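Local structure of endo-1,4-beta-xylanase (3KST) at residues Leu68-Ser73 with Trp77-Pro82; Leu95-Glu100 with Cys104-Thr109; Leu195-Val200 with Phe285-Gln290; Tyr201-Ser206 with Gly227-Tyr232. The protein probably hydrolyses glycosidic bonds in xylan-type polysaccharides, as a calcium-binding member of glycosyl hydrolase family 43. One frame throughout, in Å; residues are numbered along the deposited sequence.

Contact 1: Leu68-Ser73 with Trp77-Pro82; sequences LSATDS and WGFWAP
Phe79 supplies all of the side contributed by residues 77-82, and its ring is received by Leu68, Ala70 and Ser73. CG of Phe79 is anti to its own carbonyl carbon (chi1 -71°), which carries the ring away from residues 77-82 and leaves CD1, CE1, CZ and CE2 to do the touching. Ser73 comes at the ring edge, near its plane, with OG 3.5 Å from Phe79 CE1. Ala70 meets the far end of the ring obliquely, its CB lying 3.8 Å from Phe79 CZ and about as far from CE2. Leu68 crosses the phenylalanine at about a right angle. In one of the two conformers modelled for Leu68, its CD2 is 3.6 Å from Phe79 CE1, so this detail is less certain than the others.

The Ser73 hydroxyl has a polar partner besides its ring contact. With chi1 at 168°, OG lies beside the carbonyl carbon of Ser73, from where it can graze the phenylalanine and also hydrogen-bond to Tyr97 OH. The receiving surface is shaped by a short 3-10 segment: Asp72 N bonds to Ser69 O at 3.0 Å, and Ser73 N to Ala70 O at 3.0 Å, which folds Ser73 back beside Ala70. Ala99 of strand 92-99 also touches the phenylalanine. The Phe79 side chain is about 9 Å from that of Asp26, the predicted proton acceptor. This mainly apolar contact joins strand 60-69 of one sheet to strand 80-87 of another, consistent with a blade-to-blade connection in the five-bladed beta-propeller of family 43.

Contact 2: Leu95-Glu100 with Cys104-Thr109; sequences LFYSAE and CVATST
Tyr97 lies across Cys104, its hydrogen-bonded partner on the neighbouring antiparallel strand, and the side chain can be followed outward from CB. CG sits between the backbone N and the carbonyl carbon (chi1 61°), the crowded position, which turns the ring over strand 104-108 instead of along its own. CD1 is the first atom to come close, 3.4 Å from Cys104 O. Farther out, CE1 is 3.9 Å from Ala106 CB, while Ala106 N lies at the ring edge, in plane. On the other side of the ring CD2 and CE2 also meet Cys104 CB, CE2 being the ring atom nearest SG. CZ is 3.3 Å from Cys104 CB. That carbon stands over one ring face, 3.5 Å from the Tyr97 ring centroid and 21° off the normal, a CH-pi contact; the sulfur SG makes an oblique sulfur-aromatic contact. At the tip, OH is hydrogen-bonded to Ser73 OG, so the hydroxyl is tied to Ser73 while the ring face rests on Cys104 CB.

The frame for this is the beta hairpin 92-99/102-108, which forms two of the three strands of an antiparallel sheet, consistent with part of one blade of the family 43 propeller. Two reciprocal pairs of backbone N-H...O=C bonds join Leu95 with Ala106 and Tyr97 with Cys104.

Between these pairs sits the non-hydrogen-bonded pair Phe96-Val105, whose side chains lie side by side on the other face of the sheet. Val105 CG2 covers one face of the Phe96 ring, 3.6 Å from its centroid and 17° off the normal. The Phe96 side chain is about 5 Å from that of Glu83, a calcium ligand.

Contact 3: Leu195-Val200 with Phe285-Gln290; sequences LKKNGV and FAISDQ
This is a partly buried packing contact between two sheets, in which Leu195 and Lys197 at the end of strand 189-197 lie against Phe285 and Ile287 at the end of strand 279-287. The short strand segments stay 9.9 Å apart and are inclined at 43°, so they meet through side chains and not as paired strands. Leu195 and Phe285 approach from opposite directions, with Leu195 CD1 3.5 Å from Phe285 CE2, placed obliquely to the ring. Ile287 extends the apolar patch, its CD1 4.2 Å from Leu195 CD1.

CG of Lys197 is anti to the backbone N (chi1 -167°) and the chain, extended from there, slides past Ile287 in the opposite direction, bringing its CD to 3.9 Å from Ile287 CB. Its ammonium then reaches the backbone: NZ hydrogen-bonds to Ile287 O at 2.8 Å, tilted 17° from the carbonyl plane. A water accepts from Ile287 N at 2.9 Å and, more weakly, from Lys197 NZ, adding a bridge beside the direct bond. Lys197 also opens a type I' turn ending at Val200, the tight two-residue turn of a beta hairpin. Apolar packing finished by a lysine-to-carbonyl hydrogen bond here joins neighbouring sheets of what is, in this family, a five-bladed beta-propeller.

Contact 4: Tyr201-Ser206 with Gly227-Tyr232; sequences YYLIYS and GPWVKY
Trp229 and Lys231 carry the contact of residues 227-232 with Tyr201, Leu203 and Tyr205. Gly227 comes first, its CA 3.2 Å above one face of the Trp229 ring; the peptide bond that follows, into Pro228, is cis.

Trp229 then turns its indole toward strand 200-207, with CG anti to its carbonyl carbon (chi1 -54°). Leu203 crosses it at about a right angle: Leu203 CB is 3.5 Å from Trp229 CZ3. In one of the two conformers modelled for Leu203, CD1 makes a CH-pi contact over the face opposite Gly227, 3.8 Å from the six-membered ring centroid and 10° off the normal. The same CZ3 of Trp229 is 3.6 Å from Tyr201 O.

Lys231 runs its extended chain past the end of Tyr205, with CD 3.5 Å from Tyr205 OH and CG and CE equally near. Both polar tips converge on Glu182: Tyr205 OH hydrogen-bonds to it and Lys231 NZ forms a salt bridge, NZ also binding Lys176 O. The end of the Tyr232 side chain leads away, and its ring stacks with that of Tyr219.

Strand 216-222 lies between 200-207 and 230-231 in their four-stranded antiparallel sheet, and strand 172-175, outermost in another antiparallel sheet, touches Leu203, Tyr205, Trp229 and Lys231.

Contacts 1, 2 and 4 are largely buried, whereas contact 3 is only partly buried and lies farthest from the centre of the chain. Contacts 1 and 2 touch and share a sheet, strands 80-87 and 92-99 being neighbours in it. Contacts 3 and 4 likewise share a sheet through strands 189-197 and 200-207, and contact 4 is nested within the chain loop that contact 3 closes. The two pairs stand apart, with centres at least 25 Å from each other, yet contacts 1 and 3 both reach the large mixed sheet, through strands 60-69 and 279-287. Only contact 2 is held by backbone pairing; contacts 1 and 4 rest on aromatic packing with polar ends tied to outside residues, and contact 3 adds a charged side chain and water.

Contact 1: Leu68-Ser73 with Trp77-Pro82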
loop_
_atom_site.group_PDB
_atom_site.type_symbol
_atom_site.label_atom_id
_atom_site.label_comp_id
_atom_site.label_asym_id
_atom_site.label_seq_id
_atom_site.Cartn_x
_atom_site.Cartn_y
_atom_site.Cartn_z
ATOM N N LEU A 68 8.723 12.753 -3.707
ATOM C CA LEU A 68 9.862 12.670 -2.797
ATOM C C LEU A 68 11.151 12.394 -3.561
ATOM O O LEU A 68 11.193 11.504 -4.417
ATOM C CB LEU A 68 9.602 11.629 -1.703
ATOM C CG LEU A 68 10.721 11.318 -0.706
ATOM C CD1 LEU A 68 10.106 11.022 0.652
ATOM C CD2 LEU A 68 11.628 10.180 -1.164
ATOM N N SER A 69 12.180 13.195 -3.269
ATOM C CA SER A 69 13.515 13.064 -3.835
ATOM C C SER A 69 14.400 12.466 -2.718
ATOM O O SER A 69 14.276 12.821 -1.509
ATOM C CB SER A 69 14.049 14.417 -4.319
ATOM O OG SER A 69 13.194 15.014 -5.297
ATOM N N ALA A 70 15.290 11.566 -3.107
ATOM C CA ALA A 70 16.179 10.859 -2.178
ATOM C C ALA A 70 16.995 11.796 -1.287
ATOM O O ALA A 70 17.176 11.502 -0.105
ATOM C CB ALA A 70 17.098 9.951 -2.915
ATOM N N THR A 71 17.469 12.917 -1.841
ATOM C CA THR A 71 18.237 13.919 -1.073
ATOM C C THR A 71 17.493 14.510 0.134
ATOM O O THR A 71 18.120 14.916 1.153
ATOM C CB THR A 71 18.847 15.069 -1.967
ATOM O OG1 THR A 71 17.807 15.856 -2.572
ATOM C CG2 THR A 71 19.841 14.497 -2.998
ATOM N N ASP A 72 16.160 14.548 0.048
ATOM C CA ASP A 72 15.290 15.002 1.153
ATOM C C ASP A 72 14.907 13.907 2.126
ATOM O O ASP A 72 14.065 14.122 3.000
ATOM C CB ASP A 72 14.013 15.612 0.588
ATOM C CG ASP A 72 14.263 16.863 -0.152
ATOM O OD1 ASP A 72 15.145 17.659 0.286
ATOM O OD2 ASP A 72 13.581 17.055 -1.171
ATOM N N SER A 73 15.560 12.764 2.040
ATOM C CA SER A 73 15.191 11.631 2.866
ATOM C C SER A 73 16.381 10.834 3.314
ATOM O O SER A 73 17.467 10.954 2.774
ATOM C CB SER A 73 14.317 10.727 1.985
ATOM O OG SER A 73 14.092 9.443 2.543
ATOM N N TRP A 77 18.680 4.272 -1.863
ATOM C CA TRP A 77 18.161 3.152 -2.665
ATOM C C TRP A 77 16.983 2.497 -1.974
ATOM O O TRP A 77 16.726 2.741 -0.784
ATOM C CB TRP A 77 19.271 2.117 -2.919
ATOM C CG TRP A 77 19.807 1.469 -1.678
ATOM C CD1 TRP A 77 20.864 1.903 -0.898
ATOM C CD2 TRP A 77 19.303 0.285 -1.040
ATOM N NE1 TRP A 77 21.054 1.041 0.158
ATOM C CE2 TRP A 77 20.107 0.053 0.107
ATOM C CE3 TRP A 77 18.254 -0.614 -1.325
ATOM C CZ2 TRP A 77 19.901 -1.028 0.951
ATOM C CZ3 TRP A 77 18.053 -1.706 -0.477
ATOM C CH2 TRP A 77 18.867 -1.901 0.656
ATOM N N GLY A 78 16.259 1.642 -2.693
ATOM C CA GLY A 78 15.132 0.963 -2.076
ATOM C C GLY A 78 13.947 1.825 -1.632
ATOM O O GLY A 78 13.356 1.563 -0.580
ATOM N N PHE A 79 13.616 2.863 -2.406
ATOM C CA PHE A 79 12.395 3.669 -2.132
ATOM C C PHE A 79 11.182 2.862 -2.595
ATOM O O PHE A 79 10.883 2.802 -3.806
ATOM C CB PHE A 79 12.471 5.035 -2.772
ATOM C CG PHE A 79 13.454 5.920 -2.091
ATOM C CD1 PHE A 79 13.027 6.740 -1.062
ATOM C CD2 PHE A 79 14.825 5.804 -2.358
ATOM C CE1 PHE A 79 13.949 7.563 -0.392
ATOM C CE2 PHE A 79 15.754 6.610 -1.703
ATOM C CZ PHE A 79 15.325 7.482 -0.714
ATOM N N TRP A 80 10.528 2.190 -1.638
ATOM C CA TRP A 80 9.386 1.297 -1.895
ATOM C C TRP A 80 8.107 1.605 -1.102
ATOM O O TRP A 80 8.141 2.140 0.018
ATOM C CB TRP A 80 9.722 -0.160 -1.521
ATOM C CG TRP A 80 11.002 -0.710 -2.046
ATOM C CD1 TRP A 80 11.630 -0.399 -3.214
ATOM C CD2 TRP A 80 11.793 -1.712 -1.419
ATOM N NE1 TRP A 80 12.778 -1.134 -3.349
ATOM C CE2 TRP A 80 12.908 -1.954 -2.262
ATOM C CE3 TRP A 80 11.681 -2.434 -0.225
ATOM C CZ2 TRP A 80 13.917 -2.888 -1.931
ATOM C CZ3 TRP A 80 12.693 -3.357 0.109
ATOM C CH2 TRP A 80 13.784 -3.581 -0.759
ATOM N N ALA A 81 6.983 1.191 -1.682
ATOM C CA ALA A 81 5.697 1.093 -0.974
ATOM C C ALA A 81 5.238 2.353 -0.216
ATOM O O ALA A 81 4.915 2.293 0.979
ATOM C CB ALA A 81 5.749 -0.156 -0.040
ATOM N N PRO A 82 5.148 3.493 -0.928
ATOM C CA PRO A 82 4.678 4.715 -0.303
ATOM C C PRO A 82 3.160 4.711 -0.058
ATOM O O PRO A 82 2.429 4.043 -0.786
ATOM C CB PRO A 82 5.035 5.772 -1.344
ATOM C CG PRO A 82 4.842 5.056 -2.652
ATOM C CD PRO A 82 5.308 3.664 -2.394
#

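Contact 2: Leu95-Glu100 with Cys104-Thr109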
loop_
_atom_site.group_PDB
_atom_site.type_symbol
_atom_site.label_atom_id
_atom_site.label_comp_id
_atom_site.label_asym_id
_atom_site.label_seq_id
_atom_site.Cartn_x
_atom_site.Cartn_y
_atom_site.Cartn_z
ATOM N N LEU A 95 3.655 11.202 4.174
ATOM C CA LEU A 95 4.102 10.126 3.307
ATOM C C LEU A 95 4.882 9.113 4.162
ATOM O O LEU A 95 5.929 9.445 4.709
ATOM C CB LEU A 95 5.015 10.666 2.191
ATOM C CG LEU A 95 5.875 9.700 1.373
ATOM C CD1 LEU A 95 4.964 8.717 0.701
ATOM C CD2 LEU A 95 6.817 10.465 0.414
ATOM N N PHE A 96 4.368 7.886 4.244
ATOM C CA PHE A 96 5.005 6.788 4.961
ATOM C C PHE A 96 5.599 5.865 3.895
ATOM O O PHE A 96 4.941 5.539 2.921
ATOM C CB PHE A 96 4.003 6.060 5.842
ATOM C CG PHE A 96 3.736 6.770 7.123
ATOM C CD1 PHE A 96 2.877 7.871 7.174
ATOM C CD2 PHE A 96 4.418 6.401 8.276
ATOM C CE1 PHE A 96 2.679 8.546 8.406
ATOM C CE2 PHE A 96 4.211 7.065 9.471
ATOM C CZ PHE A 96 3.350 8.127 9.536
ATOM N N TYR A 97 6.832 5.429 4.092
ATOM C CA TYR A 97 7.532 4.681 3.037
ATOM C C TYR A 97 8.703 3.875 3.563
ATOM O O TYR A 97 9.029 3.966 4.740
ATOM C CB TYR A 97 8.024 5.677 1.989
ATOM C CG TYR A 97 9.011 6.714 2.492
ATOM C CD1 TYR A 97 8.581 7.855 3.205
ATOM C CD2 TYR A 97 10.376 6.574 2.254
ATOM C CE1 TYR A 97 9.503 8.840 3.677
ATOM C CE2 TYR A 97 11.326 7.567 2.703
ATOM C CZ TYR A 97 10.867 8.695 3.413
ATOM O OH TYR A 97 11.768 9.648 3.855
ATOM N N SER A 98 9.307 3.080 2.675
ATOM C CA SER A 98 10.492 2.320 2.963
ATOM C C SER A 98 11.639 2.911 2.181
ATOM O O SER A 98 11.452 3.417 1.104
ATOM C CB SER A 98 10.292 0.869 2.575
ATOM O OG SER A 98 9.162 0.338 3.238
ATOM N N ALA A 99 12.828 2.879 2.754
ATOM C CA ALA A 99 14.049 3.344 2.099
ATOM C C ALA A 99 15.196 2.553 2.721
ATOM O O ALA A 99 15.294 2.497 3.936
ATOM C CB ALA A 99 14.234 4.887 2.265
ATOM N N GLU A 100 16.026 1.900 1.898
ATOM C CA GLU A 100 17.098 0.990 2.365
ATOM C C GLU A 100 16.630 -0.052 3.411
ATOM O O GLU A 100 17.345 -0.345 4.380
ATOM C CB GLU A 100 18.319 1.756 2.899
ATOM C CG GLU A 100 18.880 2.829 1.999
ATOM C CD GLU A 100 20.319 3.236 2.303
ATOM O OE1 GLU A 100 20.952 2.675 3.232
ATOM O OE2 GLU A 100 20.829 4.119 1.581
ATOM N N CYS A 104 10.118 4.957 7.150
ATOM C CA CYS A 104 10.301 6.397 7.237
ATOM C C CYS A 104 9.037 7.183 7.013
ATOM O O CYS A 104 8.081 6.701 6.383
ATOM C CB CYS A 104 11.274 6.830 6.128
ATOM S SG CYS A 104 12.905 6.094 6.144
ATOM N N VAL A 105 9.072 8.444 7.459
ATOM C CA VAL A 105 7.957 9.352 7.265
ATOM C C VAL A 105 8.466 10.747 6.910
ATOM O O VAL A 105 9.437 11.237 7.523
ATOM C CB VAL A 105 6.990 9.386 8.509
ATOM C CG1 VAL A 105 7.715 9.790 9.785
ATOM C CG2 VAL A 105 5.768 10.291 8.255
ATOM N N ALA A 106 7.817 11.333 5.903
ATOM C CA ALA A 106 8.064 12.690 5.414
ATOM C C ALA A 106 6.738 13.416 5.374
ATOM O O ALA A 106 5.668 12.797 5.479
ATOM C CB ALA A 106 8.699 12.655 3.997
ATOM N N THR A 107 6.792 14.744 5.303
ATOM C CA THR A 107 5.584 15.545 5.228
ATOM C C THR A 107 5.617 16.559 4.081
ATOM O O THR A 107 6.679 16.937 3.584
ATOM C CB THR A 107 5.249 16.292 6.575
ATOM O OG1 THR A 107 6.117 17.418 6.763
ATOM C CG2 THR A 107 5.346 15.383 7.786
ATOM N N SER A 108 4.420 17.012 3.731
ATOM C CA SER A 108 4.180 18.025 2.703
ATOM C C SER A 108 2.935 18.824 3.026
ATOM O O SER A 108 2.013 18.337 3.665
ATOM C CB SER A 108 3.996 17.349 1.339
ATOM O OG SER A 108 3.712 18.263 0.263
ATOM N N THR A 109 2.919 20.079 2.592
ATOM C CA THR A 109 1.711 20.894 2.714
ATOM C C THR A 109 0.728 20.616 1.558
ATOM O O THR A 109 -0.412 21.030 1.643
ATOM C CB THR A 109 2.027 22.392 2.790
ATOM O OG1 THR A 109 2.568 22.849 1.555
ATOM C CG2 THR A 109 3.000 22.686 3.952
#

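Contact 3: Leu195-Val200 with Phe285-Gln290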
loop_
_atom_site.group_PDB
_atom_site.type_symbol
_atom_site.label_atom_id
_atom_site.label_comp_id
_atom_site.label_asym_id
_atom_site.label_seq_id
_atom_site.Cartn_x
_atom_site.Cartn_y
_atom_site.Cartn_z
ATOM N N LEU A 195 -8.692 -1.475 7.222
ATOM C CA LEU A 195 -10.008 -0.812 7.149
ATOM C C LEU A 195 -10.848 -1.290 8.327
ATOM O O LEU A 195 -10.744 -2.458 8.740
ATOM C CB LEU A 195 -10.717 -1.148 5.862
ATOM C CG LEU A 195 -10.205 -0.546 4.571
ATOM C CD1 LEU A 195 -11.110 -1.037 3.493
ATOM C CD2 LEU A 195 -10.202 0.966 4.623
ATOM N N LYS A 196 -11.661 -0.385 8.872
ATOM C CA LYS A 196 -12.582 -0.746 9.957
ATOM C C LYS A 196 -13.997 -0.549 9.429
ATOM O O LYS A 196 -14.257 0.433 8.734
ATOM C CB LYS A 196 -12.353 0.146 11.172
ATOM C CG LYS A 196 -13.254 -0.196 12.396
ATOM C CD LYS A 196 -13.042 0.821 13.499
ATOM C CE LYS A 196 -13.804 0.514 14.785
ATOM N NZ LYS A 196 -13.525 1.559 15.863
ATOM N N LYS A 197 -14.885 -1.499 9.706
ATOM C CA LYS A 197 -16.315 -1.360 9.349
ATOM C C LYS A 197 -17.181 -2.128 10.330
ATOM O O LYS A 197 -16.893 -3.289 10.582
ATOM C CB LYS A 197 -16.574 -1.863 7.945
ATOM C CG LYS A 197 -17.943 -1.481 7.385
ATOM C CD LYS A 197 -18.082 -1.963 5.953
ATOM C CE LYS A 197 -19.297 -1.352 5.270
ATOM N NZ LYS A 197 -19.410 -1.836 3.868
ATOM N N ASN A 198 -18.192 -1.452 10.910
ATOM C CA ASN A 198 -19.149 -2.053 11.872
ATOM C C ASN A 198 -18.468 -2.823 13.032
ATOM O O ASN A 198 -18.828 -3.971 13.337
ATOM C CB ASN A 198 -20.160 -2.967 11.147
ATOM C CG ASN A 198 -20.866 -2.283 9.951
ATOM O OD1 ASN A 198 -20.891 -1.051 9.815
ATOM N ND2 ASN A 198 -21.447 -3.103 9.082
ATOM N N GLY A 199 -17.424 -2.205 13.591
ATOM C CA GLY A 199 -16.686 -2.746 14.725
ATOM C C GLY A 199 -15.654 -3.834 14.485
ATOM O O GLY A 199 -15.063 -4.309 15.442
ATOM N N VAL A 200 -15.401 -4.179 13.224
ATOM C CA VAL A 200 -14.454 -5.229 12.861
ATOM C C VAL A 200 -13.313 -4.582 12.097
ATOM O O VAL A 200 -13.559 -3.696 11.254
ATOM C CB VAL A 200 -15.150 -6.329 12.031
ATOM C CG1 VAL A 200 -14.172 -7.446 11.727
ATOM C CG2 VAL A 200 -16.356 -6.886 12.823
ATOM N N PHE A 285 -13.974 -3.092 -5.060
ATOM C CA PHE A 285 -13.720 -3.508 -3.686
ATOM C C PHE A 285 -14.953 -3.297 -2.829
ATOM O O PHE A 285 -15.589 -2.257 -2.918
ATOM C CB PHE A 285 -12.611 -2.650 -3.079
ATOM C CG PHE A 285 -12.214 -3.074 -1.704
ATOM C CD1 PHE A 285 -11.437 -4.199 -1.529
ATOM C CD2 PHE A 285 -12.649 -2.373 -0.584
ATOM C CE1 PHE A 285 -11.059 -4.609 -0.243
ATOM C CE2 PHE A 285 -12.283 -2.756 0.693
ATOM C CZ PHE A 285 -11.502 -3.903 0.866
ATOM N N ALA A 286 -15.250 -4.248 -1.956
ATOM C CA ALA A 286 -16.367 -4.053 -1.022
ATOM C C ALA A 286 -16.303 -4.982 0.165
ATOM O O ALA A 286 -15.688 -6.035 0.095
ATOM C CB ALA A 286 -17.715 -4.190 -1.730
ATOM N N ILE A 287 -16.915 -4.523 1.261
ATOM C CA ILE A 287 -17.088 -5.306 2.492
ATOM C C ILE A 287 -18.606 -5.390 2.656
ATOM O O ILE A 287 -19.261 -4.377 2.812
ATOM C CB ILE A 287 -16.442 -4.629 3.690
ATOM C CG1 ILE A 287 -14.982 -4.296 3.383
ATOM C CG2 ILE A 287 -16.551 -5.533 4.940
ATOM C CD1 ILE A 287 -14.278 -3.581 4.513
ATOM N N SER A 288 -19.145 -6.603 2.577
ATOM C CA SER A 288 -20.595 -6.850 2.671
ATOM C C SER A 288 -21.162 -6.590 4.066
ATOM O O SER A 288 -20.409 -6.352 5.020
ATOM C CB SER A 288 -20.923 -8.298 2.278
ATOM O OG SER A 288 -20.464 -9.233 3.250
ATOM N N ASP A 289 -22.498 -6.626 4.158
ATOM C CA ASP A 289 -23.190 -6.497 5.453
ATOM C C ASP A 289 -22.857 -7.670 6.389
ATOM O O ASP A 289 -22.834 -7.486 7.610
ATOM C CB ASP A 289 -24.723 -6.231 5.316
ATOM C CG ASP A 289 -25.466 -7.257 4.447
ATOM O OD1 ASP A 289 -24.859 -8.228 3.936
ATOM O OD2 ASP A 289 -26.700 -7.066 4.266
ATOM N N GLN A 290 -22.519 -8.844 5.828
ATOM C CA GLN A 290 -22.101 -10.003 6.633
ATOM C C GLN A 290 -20.564 -10.040 6.837
ATOM O O GLN A 290 -19.999 -11.098 7.126
ATOM C CB GLN A 290 -22.600 -11.300 5.987
ATOM C CG GLN A 290 -22.841 -12.451 6.974
ATOM C CD GLN A 290 -23.213 -13.746 6.277
ATOM O OE1 GLN A 290 -22.653 -14.087 5.228
ATOM N NE2 GLN A 290 -24.148 -14.485 6.863
HETATM O O HOH W 1 -17.510 -1.693 1.264
#

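Contact 4: Tyr201-Ser206 with Gly227-Tyr232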
loop_
_atom_site.group_PDB
_atom_site.type_symbol
_atom_site.label_atom_id
_atom_site.label_comp_id
_atom_site.label_asym_id
_atom_site.label_seq_id
_atom_site.Cartn_x
_atom_site.Cartn_y
_atom_site.Cartn_z
ATOM N N TYR A 201 -12.086 -4.978 12.440
ATOM C CA TYR A 201 -10.857 -4.475 11.797
ATOM C C TYR A 201 -10.418 -5.518 10.783
ATOM O O TYR A 201 -10.257 -6.693 11.149
ATOM C CB TYR A 201 -9.752 -4.261 12.828
ATOM C CG TYR A 201 -10.138 -3.229 13.869
ATOM C CD1 TYR A 201 -10.824 -3.605 15.030
ATOM C CD2 TYR A 201 -9.833 -1.880 13.694
ATOM C CE1 TYR A 201 -11.199 -2.653 16.000
ATOM C CE2 TYR A 201 -10.199 -0.925 14.655
ATOM C CZ TYR A 201 -10.876 -1.334 15.816
ATOM O OH TYR A 201 -11.245 -0.437 16.795
ATOM N N TYR A 202 -10.275 -5.089 9.521
ATOM C CA TYR A 202 -9.893 -5.918 8.385
ATOM C C TYR A 202 -8.484 -5.584 7.967
ATOM O O TYR A 202 -8.211 -4.410 7.627
ATOM C CB TYR A 202 -10.815 -5.641 7.184
ATOM C CG TYR A 202 -12.241 -6.025 7.430
ATOM C CD1 TYR A 202 -13.097 -5.178 8.136
ATOM C CD2 TYR A 202 -12.753 -7.251 6.954
ATOM C CE1 TYR A 202 -14.407 -5.541 8.363
ATOM C CE2 TYR A 202 -14.042 -7.627 7.191
ATOM C CZ TYR A 202 -14.880 -6.759 7.890
ATOM O OH TYR A 202 -16.168 -7.099 8.148
ATOM N N LEU A 203 -7.601 -6.585 8.041
ATOM C CA LEU A 203 -6.204 -6.451 7.643
ATOM C C LEU A 203 -6.072 -7.172 6.308
ATOM O O LEU A 203 -6.166 -8.411 6.250
ATOM C CB LEU A 203 -5.269 -7.026 8.709
ATOM C CG LEU A 203 -3.751 -6.840 8.586
ATOM C CD1 LEU A 203 -3.078 -7.236 9.922
ATOM C CD2 LEU A 203 -3.107 -7.584 7.438
ATOM N N ILE A 204 -5.869 -6.387 5.240
ATOM C CA ILE A 204 -5.767 -6.870 3.868
ATOM C C ILE A 204 -4.258 -6.874 3.484
ATOM O O ILE A 204 -3.542 -5.843 3.607
ATOM C CB ILE A 204 -6.654 -5.981 2.936
ATOM C CG1 ILE A 204 -8.068 -5.786 3.535
ATOM C CG2 ILE A 204 -6.714 -6.610 1.570
ATOM C CD1 ILE A 204 -8.749 -4.495 3.137
ATOM N N TYR A 205 -3.765 -8.034 3.055
ATOM C CA TYR A 205 -2.337 -8.230 2.832
ATOM C C TYR A 205 -2.026 -9.065 1.614
ATOM O O TYR A 205 -2.930 -9.737 1.070
ATOM C CB TYR A 205 -1.737 -8.918 4.100
ATOM C CG TYR A 205 -2.278 -10.318 4.334
ATOM C CD1 TYR A 205 -3.430 -10.531 5.109
ATOM C CD2 TYR A 205 -1.642 -11.439 3.767
ATOM C CE1 TYR A 205 -3.944 -11.848 5.299
ATOM C CE2 TYR A 205 -2.158 -12.755 3.946
ATOM C CZ TYR A 205 -3.297 -12.936 4.733
ATOM O OH TYR A 205 -3.837 -14.192 4.908
ATOM N N SER A 206 -0.752 -9.047 1.229
ATOM C CA SER A 206 -0.245 -9.879 0.132
ATOM C C SER A 206 0.700 -10.976 0.654
ATOM O O SER A 206 1.391 -10.785 1.652
ATOM C CB SER A 206 0.479 -9.018 -0.905
ATOM O OG SER A 206 -0.344 -7.990 -1.433
ATOM N N GLY A 227 -5.085 -7.249 16.783
ATOM C CA GLY A 227 -5.384 -8.657 16.877
ATOM C C GLY A 227 -6.092 -9.100 18.141
ATOM O O GLY A 227 -6.639 -8.238 18.850
ATOM N N PRO A 228 -6.156 -10.434 18.375
ATOM C CA PRO A 228 -5.641 -11.499 17.478
ATOM C C PRO A 228 -6.442 -11.633 16.163
ATOM O O PRO A 228 -7.588 -11.203 16.090
ATOM C CB PRO A 228 -5.736 -12.765 18.331
ATOM C CG PRO A 228 -6.842 -12.456 19.289
ATOM C CD PRO A 228 -6.623 -11.016 19.644
ATOM N N TRP A 229 -5.824 -12.241 15.159
ATOM C CA TRP A 229 -6.354 -12.277 13.792
ATOM C C TRP A 229 -6.776 -13.642 13.263
ATOM O O TRP A 229 -6.036 -14.625 13.451
ATOM C CB TRP A 229 -5.304 -11.728 12.824
ATOM C CG TRP A 229 -4.820 -10.395 13.199
ATOM C CD1 TRP A 229 -3.769 -10.099 14.014
ATOM C CD2 TRP A 229 -5.391 -9.154 12.804
ATOM N NE1 TRP A 229 -3.628 -8.735 14.127
ATOM C CE2 TRP A 229 -4.627 -8.130 13.413
ATOM C CE3 TRP A 229 -6.491 -8.798 11.997
ATOM C CZ2 TRP A 229 -4.916 -6.773 13.231
ATOM C CZ3 TRP A 229 -6.790 -7.455 11.827
ATOM C CH2 TRP A 229 -6.010 -6.450 12.451
ATOM N N VAL A 230 -7.960 -13.684 12.633
ATOM C CA VAL A 230 -8.458 -14.902 11.977
ATOM C C VAL A 230 -8.531 -14.607 10.477
ATOM O O VAL A 230 -9.147 -13.644 10.049
ATOM C CB VAL A 230 -9.808 -15.440 12.531
ATOM C CG1 VAL A 230 -9.688 -15.704 14.038
ATOM C CG2 VAL A 230 -10.975 -14.512 12.213
ATOM N N LYS A 231 -7.841 -15.433 9.695
ATOM C CA LYS A 231 -7.784 -15.303 8.250
ATOM C C LYS A 231 -9.073 -15.794 7.653
ATOM O O LYS A 231 -9.649 -16.785 8.147
ATOM C CB LYS A 231 -6.615 -16.115 7.649
ATOM C CG LYS A 231 -5.238 -15.482 7.863
ATOM C CD LYS A 231 -4.122 -16.448 7.561
ATOM C CE LYS A 231 -2.720 -15.852 7.791
ATOM N NZ LYS A 231 -1.623 -16.826 7.601
ATOM N N TYR A 232 -9.553 -15.070 6.642
ATOM C CA TYR A 232 -10.725 -15.478 5.853
ATOM C C TYR A 232 -10.456 -16.882 5.278
ATOM O O TYR A 232 -9.383 -17.122 4.711
ATOM C CB TYR A 232 -10.945 -14.446 4.752
ATOM C CG TYR A 232 -12.063 -14.739 3.777
ATOM C CD1 TYR A 232 -13.340 -15.108 4.219
ATOM C CD2 TYR A 232 -11.859 -14.579 2.403
ATOM C CE1 TYR A 232 -14.375 -15.358 3.293
ATOM C CE2 TYR A 232 -12.867 -14.792 1.492
ATOM C CZ TYR A 232 -14.121 -15.172 1.923
ATOM O OH TYR A 232 -15.066 -15.400 0.940
#